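Local atomic coordinates of L-lysine 6-oxidase (Marinomonas mediterranea, PDB entry 3WEU), a protein that oxidises the side-chain amine of L-lysine with a cysteine tryptophylquinone cofactor, releasing hydrogen peroxide that kills bacteria. Residues S456-I462 with E489-E493. Residues are numbered along the deposited sequence; the frame is centred on the assembly and turned at random.
Sequences SLQNPVI and ECEEE. With EDO (1,2-ethanediol), chain I.
Two waters make the polar links between Ser-456 to Ile-462 and the short helix 489-492. One accepts from Ser-456 OG and donates to Glu-489 OE2, 2.7 Å away; the other donates to both Val-461 O and Glu-489 O. Glu-489 is buried, but its carboxylate also forms salt bridges with Lys-503 and Arg-504.

Cys-490 SG lies against Ser-456 CB and Ile-462 CG2, each 3.8 Å off, and the same methyl rests on Glu-489 CG, the bend at chi2 (-71°) turning the carboxylate off this line. Val-461 packs on polar groups at the helix end with both methyls: CG2 sits 3.5 Å from Cys-490 O, while CG1 meets Glu-493 CD at 3.7 Å. Glu-493, with positive phi (75°), turns the chain out of the helix there.

Asn-459 OD1 takes Val-461 N in an Asx turn, the donor 38° above the carbonyl plane. Its amide also grips an ethanediol, probably from the crystallisation liquor, with ND2 donating to O2 at 2.8 Å and OD1 accepting from O1.

Within the C-terminal domain, the contact joins the loop between helix 433-439 and strand 468-469 to helix 489-492; Lys-470, just after that strand, donates from NZ to Glu-493 O and pairs through its backbone with Ile-462, while Leu-457 and Pro-460 pack on helix 261-272.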
# COMPACT_ATOMS: atom_id res chain seq x y z
N SER A 456 -0.10 -34.25 4.26
CA SER A 456 -0.67 -35.36 3.49
C SER A 456 0.26 -36.53 3.43
O SER A 456 -0.16 -37.66 3.27
CB SER A 456 -1.06 -34.86 2.08
OG SER A 456 0.03 -34.34 1.35
N LEU A 457 1.57 -36.30 3.54
CA LEU A 457 2.48 -37.41 3.51
C LEU A 457 2.44 -38.32 4.70
O LEU A 457 3.03 -39.43 4.69
CB LEU A 457 3.91 -36.91 3.34
CG LEU A 457 4.43 -36.54 1.95
CD1 LEU A 457 4.68 -37.79 1.19
CD2 LEU A 457 3.52 -35.61 1.18
N GLN A 458 1.79 -37.86 5.77
CA GLN A 458 1.57 -38.68 6.92
C GLN A 458 0.35 -39.60 6.76
O GLN A 458 0.14 -40.51 7.57
CB GLN A 458 1.35 -37.81 8.16
CG GLN A 458 2.62 -37.12 8.64
CD GLN A 458 2.33 -36.16 9.77
OE1 GLN A 458 1.57 -36.48 10.70
NE2 GLN A 458 2.86 -34.93 9.65
N ASN A 459 -0.40 -39.37 5.74
CA ASN A 459 -1.65 -40.11 5.55
C ASN A 459 -1.49 -41.39 4.76
O ASN A 459 -1.13 -41.33 3.63
CB ASN A 459 -2.68 -39.24 4.89
CG ASN A 459 -4.07 -39.80 5.08
OD1 ASN A 459 -4.21 -41.01 5.18
ND2 ASN A 459 -5.06 -38.94 5.26
N PRO A 460 -1.66 -42.56 5.40
CA PRO A 460 -1.36 -43.75 4.71
C PRO A 460 -2.19 -43.97 3.45
O PRO A 460 -1.72 -44.75 2.58
CB PRO A 460 -1.70 -44.87 5.71
CG PRO A 460 -2.63 -44.25 6.68
CD PRO A 460 -2.15 -42.83 6.76
N VAL A 461 -3.33 -43.31 3.35
CA VAL A 461 -4.18 -43.56 2.16
C VAL A 461 -3.58 -43.07 0.83
O VAL A 461 -4.06 -43.44 -0.24
CB VAL A 461 -5.59 -43.03 2.31
CG1 VAL A 461 -6.24 -43.48 3.64
CG2 VAL A 461 -5.63 -41.54 2.13
N ILE A 462 -2.53 -42.23 0.86
CA ILE A 462 -1.87 -41.86 -0.38
C ILE A 462 -0.84 -42.82 -0.87
O ILE A 462 -0.29 -42.62 -1.94
CB ILE A 462 -1.25 -40.45 -0.30
CG1 ILE A 462 0.01 -40.42 0.56
CG2 ILE A 462 -2.25 -39.45 0.20
CD1 ILE A 462 0.86 -39.21 0.32
N GLU A 489 -6.84 -36.31 -2.78
CA GLU A 489 -6.37 -37.64 -2.69
C GLU A 489 -6.45 -38.27 -1.34
O GLU A 489 -6.55 -39.51 -1.21
CB GLU A 489 -4.92 -37.67 -3.17
CG GLU A 489 -3.90 -36.98 -2.22
CD GLU A 489 -3.97 -35.46 -2.16
OE1 GLU A 489 -4.71 -34.74 -2.92
OE2 GLU A 489 -3.18 -34.91 -1.32
N CYS A 490 -6.36 -37.46 -0.28
CA CYS A 490 -6.59 -38.02 1.07
C CYS A 490 -8.04 -38.39 1.39
O CYS A 490 -8.27 -39.26 2.21
CB CYS A 490 -6.13 -37.05 2.14
SG CYS A 490 -4.31 -36.80 2.01
N GLU A 491 -8.98 -37.69 0.79
CA GLU A 491 -10.40 -38.02 0.91
C GLU A 491 -10.79 -39.21 0.04
O GLU A 491 -11.41 -40.16 0.52
CB GLU A 491 -11.25 -36.80 0.53
CG GLU A 491 -12.73 -37.13 0.57
CD GLU A 491 -13.57 -35.91 0.38
OE1 GLU A 491 -13.02 -34.86 0.05
OE2 GLU A 491 -14.79 -36.01 0.55
N GLU A 492 -10.39 -39.23 -1.22
CA GLU A 492 -10.79 -40.38 -2.10
C GLU A 492 -10.07 -41.63 -1.89
O GLU A 492 -10.63 -42.67 -2.18
CB GLU A 492 -10.62 -40.03 -3.58
CG GLU A 492 -11.24 -38.71 -3.94
CD GLU A 492 -12.71 -38.61 -3.50
OE1 GLU A 492 -13.42 -39.62 -3.46
OE2 GLU A 492 -13.14 -37.50 -3.16
N GLU A 493 -8.78 -41.58 -1.47
CA GLU A 493 -8.04 -42.79 -1.10
C GLU A 493 -7.60 -43.62 -2.28
O GLU A 493 -7.01 -44.66 -2.10
CB GLU A 493 -8.76 -43.72 -0.08
CG GLU A 493 -9.30 -42.96 1.13
CD GLU A 493 -9.66 -43.77 2.33
OE1 GLU A 493 -9.61 -44.98 2.32
OE2 GLU A 493 -10.01 -43.16 3.36
C1 EDO I . -7.31 -41.90 7.09
O1 EDO I . -5.88 -42.01 7.09
C2 EDO I . -7.85 -40.50 6.98
O2 EDO I . -7.63 -40.00 5.64
O HOH W 1 -0.54 -35.16 -1.07
O HOH W 2 -5.11 -41.62 -2.22